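Local coordinates for Ycf48-like protein (Thermosynechococcus elongatus, PDB 5OJ5) that probably assists early photosystem II assembly and the replacement of photodamaged D1, and binds the C-terminal prepropeptide of D1, at residues Arg237-Val242 with Leu273-Arg278; Leu59-Ile64 with Leu319-Asp324; Phe102-Phe107 with Pro144-Ala149. One frame throughout, in Å; residues are numbered along the deposited sequence. Where two conformers were deposited one is given.

Contact 1 of 3, residues Arg237-Val242 with Leu273-Arg278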
loop_
_atom_site.group_PDB
_atom_site.type_symbol
_atom_site.label_atom_id
_atom_site.label_comp_id
_atom_site.label_asym_id
_atom_site.label_seq_id
_atom_site.Cartn_x
_atom_site.Cartn_y
_atom_site.Cartn_z
ATOM N N ARG A 237 -7.381 -12.905 -9.190
ATOM C CA ARG A 237 -7.287 -12.048 -10.365
ATOM C C ARG A 237 -6.402 -10.848 -10.048
ATOM O O ARG A 237 -6.014 -10.612 -8.898
ATOM C CB ARG A 237 -8.681 -11.587 -10.799
ATOM C CG ARG A 237 -9.587 -12.725 -11.289
ATOM C CD ARG A 237 -10.984 -12.192 -11.611
ATOM N NE ARG A 237 -11.633 -11.781 -10.381
ATOM C CZ ARG A 237 -12.455 -10.738 -10.237
ATOM N NH1 ARG A 237 -12.777 -9.923 -11.246
ATOM N NH2 ARG A 237 -12.942 -10.493 -9.037
ATOM N N LEU A 238 -6.103 -10.086 -11.091
ATOM C CA LEU A 238 -5.472 -8.782 -10.997
ATOM C C LEU A 238 -6.504 -7.695 -11.247
ATOM O O LEU A 238 -7.475 -7.876 -11.993
ATOM C CB LEU A 238 -4.353 -8.634 -12.015
ATOM C CG LEU A 238 -3.094 -9.521 -11.911
ATOM C CD1 LEU A 238 -2.230 -9.458 -13.210
ATOM C CD2 LEU A 238 -2.293 -9.098 -10.754
ATOM N N TRP A 239 -6.229 -6.524 -10.664
ATOM C CA TRP A 239 -6.938 -5.301 -10.997
ATOM C C TRP A 239 -5.919 -4.279 -11.479
ATOM O O TRP A 239 -4.746 -4.333 -11.118
ATOM C CB TRP A 239 -7.757 -4.752 -9.803
ATOM C CG TRP A 239 -6.983 -4.489 -8.543
ATOM C CD1 TRP A 239 -6.894 -5.310 -7.445
ATOM C CD2 TRP A 239 -6.208 -3.328 -8.240
ATOM N NE1 TRP A 239 -6.124 -4.728 -6.472
ATOM C CE2 TRP A 239 -5.681 -3.514 -6.937
ATOM C CE3 TRP A 239 -5.906 -2.137 -8.920
ATOM C CZ2 TRP A 239 -4.873 -2.566 -6.315
ATOM C CZ3 TRP A 239 -5.074 -1.198 -8.296
ATOM C CH2 TRP A 239 -4.564 -1.426 -7.011
ATOM N N MET A 240 -6.406 -3.319 -12.258
ATOM C CA MET A 240 -5.617 -2.178 -12.680
ATOM C C MET A 240 -6.407 -0.888 -12.562
ATOM O O MET A 240 -7.618 -0.862 -12.816
ATOM C CB MET A 240 -5.082 -2.320 -14.134
ATOM C CG MET A 240 -6.148 -2.444 -15.196
ATOM S SD MET A 240 -5.490 -2.435 -16.879
ATOM C CE MET A 240 -4.378 -3.743 -16.899
ATOM N N ILE A 241 -5.694 0.174 -12.226
ATOM C CA ILE A 241 -6.139 1.561 -12.349
ATOM C C ILE A 241 -5.312 2.187 -13.464
ATOM O O ILE A 241 -4.075 2.102 -13.437
ATOM C CB ILE A 241 -5.919 2.345 -11.048
ATOM C CG1 ILE A 241 -6.804 1.788 -9.938
ATOM C CG2 ILE A 241 -6.176 3.840 -11.302
ATOM C CD1 ILE A 241 -6.443 2.330 -8.550
ATOM N N VAL A 242 -5.986 2.819 -14.432
ATOM C CA VAL A 242 -5.310 3.492 -15.529
ATOM C C VAL A 242 -5.652 4.977 -15.489
ATOM O O VAL A 242 -6.603 5.418 -14.840
ATOM C CB VAL A 242 -5.615 2.895 -16.915
ATOM C CG1 VAL A 242 -5.313 1.398 -16.934
ATOM C CG2 VAL A 242 -7.028 3.183 -17.297
ATOM N N LEU A 273 -6.178 6.206 -7.151
ATOM C CA LEU A 273 -4.857 5.959 -6.596
ATOM C C LEU A 273 -4.726 4.562 -6.040
ATOM O O LEU A 273 -3.644 3.998 -6.107
ATOM C CB LEU A 273 -4.554 7.013 -5.539
ATOM C CG LEU A 273 -4.496 8.442 -6.104
ATOM C CD1 LEU A 273 -4.566 9.488 -5.023
ATOM C CD2 LEU A 273 -3.257 8.602 -6.958
ATOM N N ASP A 274 -5.775 3.999 -5.417
ATOM C CA ASP A 274 -5.677 2.669 -4.835
ATOM C C ASP A 274 -7.045 2.016 -4.820
ATOM O O ASP A 274 -8.085 2.692 -4.866
ATOM C CB ASP A 274 -5.110 2.723 -3.408
ATOM C CG ASP A 274 -4.534 1.406 -2.953
ATOM O OD1 ASP A 274 -4.220 0.551 -3.820
ATOM O OD2 ASP A 274 -4.280 1.262 -1.744
ATOM N N LEU A 275 -7.018 0.687 -4.761
ATOM C CA LEU A 275 -8.216 -0.143 -4.770
ATOM C C LEU A 275 -7.964 -1.249 -3.754
ATOM O O LEU A 275 -6.881 -1.862 -3.770
ATOM C CB LEU A 275 -8.404 -0.732 -6.183
ATOM C CG LEU A 275 -9.652 -1.574 -6.428
ATOM C CD1 LEU A 275 -9.971 -1.571 -7.907
ATOM C CD2 LEU A 275 -9.467 -2.995 -5.988
ATOM N N ALA A 276 -8.909 -1.504 -2.861
ATOM C CA ALA A 276 -8.741 -2.590 -1.911
ATOM C C ALA A 276 -10.069 -3.193 -1.535
ATOM O O ALA A 276 -11.087 -2.499 -1.470
ATOM C CB ALA A 276 -8.019 -2.119 -0.637
ATOM N N TYR A 277 -10.050 -4.483 -1.241
ATOM C CA TYR A 277 -11.230 -5.234 -0.857
ATOM C C TYR A 277 -11.356 -5.313 0.659
ATOM O O TYR A 277 -10.416 -5.715 1.350
ATOM C CB TYR A 277 -11.175 -6.657 -1.410
ATOM C CG TYR A 277 -11.329 -6.766 -2.906
ATOM C CD1 TYR A 277 -12.485 -7.308 -3.449
ATOM C CD2 TYR A 277 -10.320 -6.327 -3.789
ATOM C CE1 TYR A 277 -12.629 -7.420 -4.821
ATOM C CE2 TYR A 277 -10.491 -6.428 -5.169
ATOM C CZ TYR A 277 -11.636 -6.979 -5.677
ATOM O OH TYR A 277 -11.752 -7.078 -7.047
ATOM N N ARG A 278 -12.515 -4.972 1.183
ATOM C CA ARG A 278 -12.804 -5.254 2.590
ATOM C C ARG A 278 -13.264 -6.691 2.768
ATOM O O ARG A 278 -12.974 -7.320 3.795
ATOM C CB ARG A 278 -13.874 -4.274 3.117
ATOM C CG ARG A 278 -14.065 -4.421 4.614
ATOM C CD ARG A 278 -15.090 -3.442 5.164
ATOM N NE ARG A 278 -16.450 -3.715 4.725
ATOM C CZ ARG A 278 -17.261 -4.603 5.291
ATOM N NH1 ARG A 278 -16.840 -5.279 6.357
ATOM N NH2 ARG A 278 -18.478 -4.763 4.807
HETATM O O HOH W 1 -13.970 -8.389 -7.825
HETATM O O HOH W 2 -5.942 -4.557 -3.529
#
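At this interface between two neighbouring blades of the beta-propeller, Trp239, on the middle strand of its sheet, packs against Leu275, on the innermost strand of the next. The two strands run roughly antiparallel, but their axes stay 7.9 Å apart, so it is side chains and water that bridge them. Trp239 has its CG between the backbone N and the carbonyl carbon (chi1 56°), which lays the indole broadside to Leu275. Leu275 CD2 sits 3.7 Å above the centroid of the Trp239 five-membered ring, only 6° off the normal, a well-formed CH-pi contact. On the same face Leu275 CB sits over the six-membered ring, near its centre. The indole N-H is taken up by a water 3.0 Å from Trp239 NE1, and this water in turn donates to Leu275 O at 2.9 Å. That carbonyl therefore meets the tryptophan twice, because Trp239 CZ2 also lies 3.3 Å from Leu275 O. The amide N of Leu275 is buried without a hydrogen-bond partner. Beside it, Ile241 drives CD1 against the Leu273-Asp274 peptide, 3.6 Å from Asp274 N, where the strand carries a classic beta bulge. At the other end, Trp239 CD1 approaches the edge of the Tyr277 ring. A second water bridges the Arg237 guanidinium and the Tyr277 hydroxyl, 2.6 Å from Arg237 NH2 and 2.7 Å from Tyr277 OH; it lies in the plane of each group, although guanidinium and phenol are turned 79° apart. Arg237 NE is engaged separately in a salt bridge to Asp235, and Asp274 OD2 accepts from Ile318 N on the innermost strand of the following blade. The two waters add bridges to what is otherwise apolar packing between neighbouring sheets, which is characteristic of beta-propeller blades.

Contact 2 of 3, residues Leu59-Ile64 with Leu319-Asp324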
loop_
_atom_site.group_PDB
_atom_site.type_symbol
_atom_site.label_atom_id
_atom_site.label_comp_id
_atom_site.label_asym_id
_atom_site.label_seq_id
_atom_site.Cartn_x
_atom_site.Cartn_y
_atom_site.Cartn_z
ATOM N N LEU A 59 3.021 6.825 4.827
ATOM C CA LEU A 59 3.224 5.930 3.698
ATOM C C LEU A 59 2.804 4.498 3.935
ATOM O O LEU A 59 2.510 3.790 2.966
ATOM C CB LEU A 59 4.670 5.996 3.238
ATOM C CG LEU A 59 5.111 7.390 2.767
ATOM C CD1 LEU A 59 6.606 7.355 2.446
ATOM C CD2 LEU A 59 4.302 7.804 1.534
ATOM N N ASP A 60 2.819 4.010 5.171
ATOM C CA ASP A 60 2.481 2.607 5.402
ATOM C C ASP A 60 2.078 2.409 6.851
ATOM O O ASP A 60 2.354 3.246 7.725
ATOM C CB ASP A 60 3.635 1.688 4.991
ATOM C CG ASP A 60 3.183 0.263 4.695
ATOM O OD1 ASP A 60 1.956 0.013 4.480
ATOM O OD2 ASP A 60 4.084 -0.599 4.661
ATOM N N MET A 61 1.457 1.256 7.122
ATOM C CA MET A 61 0.933 0.909 8.434
ATOM C C MET A 61 0.912 -0.605 8.558
ATOM O O MET A 61 0.588 -1.286 7.600
ATOM C CB MET A 61 -0.457 1.540 8.599
ATOM C CG MET A 61 -1.148 1.278 9.929
ATOM S SD MET A 61 -2.858 1.845 10.016
ATOM C CE MET A 61 -2.671 3.596 9.779
ATOM N N SER A 62 1.188 -1.110 9.761
ATOM C CA SER A 62 1.109 -2.548 10.026
ATOM C C SER A 62 0.783 -2.784 11.486
ATOM O O SER A 62 1.233 -2.020 12.358
ATOM C CB SER A 62 2.425 -3.229 9.626
ATOM O OG SER A 62 2.339 -4.642 9.736
ATOM N N PHE A 63 0.010 -3.831 11.759
ATOM C CA PHE A 63 -0.416 -4.162 13.098
ATOM C C PHE A 63 0.254 -5.437 13.617
ATOM O O PHE A 63 0.406 -6.436 12.901
ATOM C CB PHE A 63 -1.940 -4.293 13.174
ATOM C CG PHE A 63 -2.626 -2.964 13.345
ATOM C CD1 PHE A 63 -3.021 -2.510 14.601
ATOM C CD2 PHE A 63 -2.828 -2.138 12.274
ATOM C CE1 PHE A 63 -3.596 -1.263 14.767
ATOM C CE2 PHE A 63 -3.412 -0.863 12.454
ATOM C CZ PHE A 63 -3.777 -0.439 13.700
ATOM N N ILE A 64 0.608 -5.406 14.896
ATOM C CA ILE A 64 1.016 -6.599 15.633
ATOM C C ILE A 64 -0.183 -7.483 15.918
ATOM O O ILE A 64 -0.137 -8.702 15.757
ATOM C CB ILE A 64 1.674 -6.152 16.947
ATOM C CG1 ILE A 64 2.995 -5.451 16.635
ATOM C CG2 ILE A 64 1.876 -7.349 17.890
ATOM C CD1 ILE A 64 3.465 -4.385 17.503
ATOM N N LEU A 319 -5.785 0.389 3.394
ATOM C CA LEU A 319 -5.234 -0.772 4.094
ATOM C C LEU A 319 -6.336 -1.382 4.943
ATOM O O LEU A 319 -6.738 -0.781 5.937
ATOM C CB LEU A 319 -4.061 -0.349 4.977
ATOM C CG LEU A 319 -2.839 0.155 4.215
ATOM C CD1 LEU A 319 -1.762 0.628 5.159
ATOM C CD2 LEU A 319 -2.204 -0.964 3.333
ATOM N N PHE A 320 -6.785 -2.572 4.599
ATOM C CA PHE A 320 -7.707 -3.326 5.448
ATOM C C PHE A 320 -6.913 -4.382 6.182
ATOM O O PHE A 320 -6.170 -5.146 5.566
ATOM C CB PHE A 320 -8.822 -3.990 4.647
ATOM C CG PHE A 320 -9.900 -3.010 4.243
ATOM C CD1 PHE A 320 -10.744 -2.492 5.192
ATOM C CD2 PHE A 320 -10.053 -2.631 2.901
ATOM C CE1 PHE A 320 -11.740 -1.581 4.815
ATOM C CE2 PHE A 320 -11.026 -1.734 2.543
ATOM C CZ PHE A 320 -11.857 -1.215 3.496
ATOM N N PHE A 321 -7.058 -4.417 7.479
ATOM C CA PHE A 321 -6.451 -5.443 8.317
ATOM C C PHE A 321 -7.399 -6.592 8.631
ATOM O O PHE A 321 -6.943 -7.714 8.861
ATOM C CB PHE A 321 -5.896 -4.797 9.595
ATOM C CG PHE A 321 -4.800 -3.847 9.283
ATOM C CD1 PHE A 321 -3.515 -4.343 9.042
ATOM C CD2 PHE A 321 -5.025 -2.494 9.125
ATOM C CE1 PHE A 321 -2.494 -3.511 8.656
ATOM C CE2 PHE A 321 -3.974 -1.636 8.717
ATOM C CZ PHE A 321 -2.714 -2.162 8.498
ATOM N N SER A 322 -8.672 -6.323 8.564
ATOM C CA SER A 322 -9.712 -7.336 8.683
ATOM C C SER A 322 -10.982 -6.679 8.179
ATOM O O SER A 322 -10.979 -5.483 7.892
ATOM C CB SER A 322 -9.884 -7.708 10.146
ATOM O OG SER A 322 -10.585 -6.702 10.848
ATOM N N PRO A 323 -12.107 -7.395 8.098
ATOM C CA PRO A 323 -13.343 -6.736 7.658
ATOM C C PRO A 323 -13.840 -5.639 8.563
ATOM O O PRO A 323 -14.712 -4.886 8.132
ATOM C CB PRO A 323 -14.339 -7.886 7.532
ATOM C CG PRO A 323 -13.478 -9.048 7.145
ATOM C CD PRO A 323 -12.235 -8.860 8.015
ATOM N N ASP A 324 -13.374 -5.492 9.794
ATOM C CA ASP A 324 -13.832 -4.331 10.555
ATOM C C ASP A 324 -12.677 -3.453 11.032
ATOM O O ASP A 324 -12.833 -2.699 12.002
ATOM C CB ASP A 324 -14.772 -4.695 11.704
ATOM C CG ASP A 324 -14.034 -5.287 12.856
ATOM O OD1 ASP A 324 -12.920 -5.794 12.633
ATOM O OD2 ASP A 324 -14.576 -5.292 13.970
#
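Phe63 and Phe321 meet edge to face where the propeller ring closes: 59-64 lies on the innermost strand of the first complete blade in the chain, and 319-324 leads off the innermost strand of the blade that joins both chain ends. Their ring planes stand at 66°, with centroids 4.8 Å apart. Phe63 supplies the edge, its CD2 poised 3.6 Å above the plane of the Phe321 ring and over its centre. Phe321 sits at a corner of the chain with its CB directed at 59-64, and CG anti to the carbonyl carbon (chi1 -64°) carries the ring across. Its far edge then arrives at the backbone of the opposing strand: Met61 O lies in the ring plane, 3.5 Å from Phe321 CZ, an orientation in which the weakly positive C-H rim faces the carbonyl oxygen. The Met61 side chain crosses the same ring at about a right angle. Its sulfur approaches obliquely, with SD 3.9 Å from Phe321 CE2, a Met-aromatic contact that belongs to one of two modelled conformers. Phe327, from the neighbouring strand 325-329, touches both Met61 and Phe321.

Two residues earlier on the strand, Leu319 packs its CD1 3.8 Å from Met61 CB and also meets OD1 of Asp60, whose side chain it crosses at about a right angle. Asp60 sits in a classic beta bulge with Leu59, and its two carboxylate oxygens have separate partners: OD2 accepts from Val105 N on the next blade, while OD1 takes a weak bond from the adjoining amide of Met61. Past the corner, Ser322 begins an ST turn, in which Asp324 N donates to Ser322 OG over 3.2 Å.

Contact 3 of 3, residues Phe102-Phe107 with Pro144-Ala149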
loop_
_atom_site.group_PDB
_atom_site.type_symbol
_atom_site.label_atom_id
_atom_site.label_comp_id
_atom_site.label_asym_id
_atom_site.label_seq_id
_atom_site.Cartn_x
_atom_site.Cartn_y
_atom_site.Cartn_z
ATOM N N PHE A 102 10.400 6.698 5.214
ATOM C CA PHE A 102 10.086 5.335 5.616
ATOM C C PHE A 102 8.942 4.854 4.743
ATOM O O PHE A 102 7.807 5.310 4.888
ATOM C CB PHE A 102 9.708 5.262 7.090
ATOM C CG PHE A 102 10.823 5.518 8.077
ATOM C CD1 PHE A 102 12.158 5.340 7.805
ATOM C CD2 PHE A 102 10.480 5.883 9.373
ATOM C CE1 PHE A 102 13.120 5.556 8.794
ATOM C CE2 PHE A 102 11.423 6.042 10.348
ATOM C CZ PHE A 102 12.753 5.909 10.036
ATOM N N ASN A 103 9.268 3.975 3.795
ATOM C CA ASN A 103 8.396 3.550 2.722
ATOM C C ASN A 103 7.484 2.398 3.136
ATOM O O ASN A 103 6.439 2.200 2.514
ATOM C CB ASN A 103 9.299 3.051 1.512
ATOM C CG ASN A 103 9.937 4.102 0.757
ATOM O OD1 ASN A 103 9.393 5.180 0.567
ATOM N ND2 ASN A 103 11.101 3.775 0.248
ATOM N N SER A 104 7.905 1.588 4.113
ATOM C CA SER A 104 7.263 0.300 4.334
ATOM C C SER A 104 7.503 -0.113 5.768
ATOM O O SER A 104 8.620 0.012 6.271
ATOM C CB SER A 104 7.840 -0.707 3.359
ATOM O OG SER A 104 7.365 -2.021 3.513
ATOM N N VAL A 105 6.451 -0.640 6.414
ATOM C CA VAL A 105 6.552 -1.243 7.736
ATOM C C VAL A 105 5.769 -2.542 7.697
ATOM O O VAL A 105 4.688 -2.610 7.091
ATOM C CB VAL A 105 6.041 -0.309 8.853
ATOM C CG1 VAL A 105 4.576 0.146 8.633
ATOM C CG2 VAL A 105 6.213 -0.929 10.246
ATOM N N SER A 106 6.305 -3.585 8.343
ATOM C CA SER A 106 5.615 -4.876 8.337
ATOM C C SER A 106 5.919 -5.614 9.615
ATOM O O SER A 106 7.094 -5.830 9.937
ATOM C CB SER A 106 6.080 -5.687 7.140
ATOM O OG SER A 106 5.468 -6.961 7.094
ATOM N N PHE A 107 4.868 -6.058 10.290
ATOM C CA PHE A 107 4.977 -6.921 11.474
ATOM C C PHE A 107 4.390 -8.288 11.178
ATOM O O PHE A 107 3.421 -8.440 10.426
ATOM C CB PHE A 107 4.189 -6.319 12.652
ATOM C CG PHE A 107 4.966 -5.243 13.374
ATOM C CD1 PHE A 107 5.699 -5.558 14.525
ATOM C CD2 PHE A 107 5.008 -3.922 12.899
ATOM C CE1 PHE A 107 6.441 -4.612 15.193
ATOM C CE2 PHE A 107 5.780 -2.949 13.589
ATOM C CZ PHE A 107 6.491 -3.313 14.724
ATOM N N PRO A 144 15.628 0.421 -0.552
ATOM C CA PRO A 144 14.468 -0.393 -0.175
ATOM C C PRO A 144 13.144 0.294 -0.445
ATOM O O PRO A 144 12.971 1.475 -0.133
ATOM C CB PRO A 144 14.645 -0.562 1.334
ATOM C CG PRO A 144 16.069 -0.364 1.553
ATOM C CD PRO A 144 16.519 0.665 0.602
ATOM N N ARG A 145 12.223 -0.459 -1.014
ATOM C CA ARG A 145 10.876 0.004 -1.289
ATOM C C ARG A 145 9.832 -0.699 -0.434
ATOM O O ARG A 145 8.842 -0.091 -0.063
ATOM C CB ARG A 145 10.574 -0.198 -2.808
ATOM C CG ARG A 145 9.153 0.129 -3.206
ATOM C CD ARG A 145 8.837 1.547 -3.061
ATOM N NE ARG A 145 7.578 1.832 -3.707
ATOM C CZ ARG A 145 7.432 2.066 -5.022
ATOM N NH1 ARG A 145 8.483 2.159 -5.775
ATOM N NH2 ARG A 145 6.258 2.301 -5.561
ATOM N N LEU A 146 10.007 -2.005 -0.195
ATOM C CA LEU A 146 8.991 -2.798 0.483
ATOM C C LEU A 146 9.708 -3.823 1.331
ATOM O O LEU A 146 10.692 -4.422 0.887
ATOM C CB LEU A 146 8.085 -3.493 -0.569
ATOM C CG LEU A 146 6.991 -4.395 -0.010
ATOM C CD1 LEU A 146 5.854 -4.421 -1.002
ATOM C CD2 LEU A 146 7.447 -5.829 0.194
ATOM N N ILE A 147 9.190 -4.065 2.535
ATOM C CA ILE A 147 9.614 -5.205 3.344
ATOM C C ILE A 147 8.374 -5.932 3.789
ATOM O O ILE A 147 7.335 -5.316 4.070
ATOM C CB ILE A 147 10.489 -4.747 4.532
ATOM C CG1 ILE A 147 11.136 -5.939 5.243
ATOM C CG2 ILE A 147 9.758 -3.843 5.498
ATOM C CD1 ILE A 147 12.466 -5.878 5.569
ATOM N N LYS A 148 8.463 -7.260 3.813
ATOM C CA LYS A 148 7.380 -8.110 4.278
ATOM C C LYS A 148 7.924 -9.041 5.349
ATOM O O LYS A 148 8.822 -9.855 5.074
ATOM C CB LYS A 148 6.764 -8.891 3.116
ATOM C CG LYS A 148 5.697 -9.852 3.595
ATOM C CD LYS A 148 4.443 -9.124 4.078
ATOM C CE LYS A 148 3.318 -10.001 4.454
ATOM N NZ LYS A 148 2.161 -9.164 4.963
ATOM N N ALA A 149 7.360 -8.939 6.548
ATOM C CA ALA A 149 7.732 -9.816 7.651
ATOM C C ALA A 149 7.089 -11.175 7.440
ATOM O O ALA A 149 5.875 -11.260 7.223
ATOM C CB ALA A 149 7.193 -9.250 8.959
HETATM O O HOH W 3 2.911 -6.579 6.387
HETATM O O HOH W 4 3.586 -9.677 7.718
#
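Asn103 reaches over from strand 102-107 to strand 144-149, the innermost strands of two adjacent blades, which run side by side and parallel, their directions only 4° apart. Its ND2 donates to Pro144 O at 3.0 Å, with the acceptor close to the amide plane of Asn103 and the donor in the carbonyl plane; ND2 also has Glu117 OE2 as a partner. Ser104, which completes a classic beta bulge with Asn103, has OG anti to its backbone N (chi1 176°), and that oxygen receives Ile147 N at 2.9 Å in a nearly straight bond. Ile147 CG2 packs beside the same hydroxyl. Two residues on, Ser106 repeats the pattern: OG accepts from Ala149 N at 2.8 Å, at 175°. The hydroxyl of Ser106 also binds a water, 2.7 Å from OG, which accepts from Lys148 NZ. Next to it, Phe107 O and Ala149 O are linked by a second water that donates to both. Serine oxygens thus stand in for the backbone carbonyls that would pair the strands in a continuous sheet, stitching separate blades together around the central pore of the seven-bladed beta-propeller.

In the fold
The three contacts are blade-to-blade seams, each centred about 10 Å from the centre of the chain. Contacts 2 and 3, centres 13 Å apart, involve different blades, but strands 58-63 and 101-108 are neighbours: Ser62 OG lies 3.0 Å from Phe107 N, a probable hydrogen bond, so the polar stitching of contact 3 recurs one blade earlier. Contact 1, centred 16 Å from contact 2, meets it through Arg278 NH1, 2.8 Å from Pro323 O, and through packing of Phe320. Contacts 1 and 3 lie on opposite sides of the centre, 20 Å apart between centres. Along the chain both are nested within the loop that contact 2 closes.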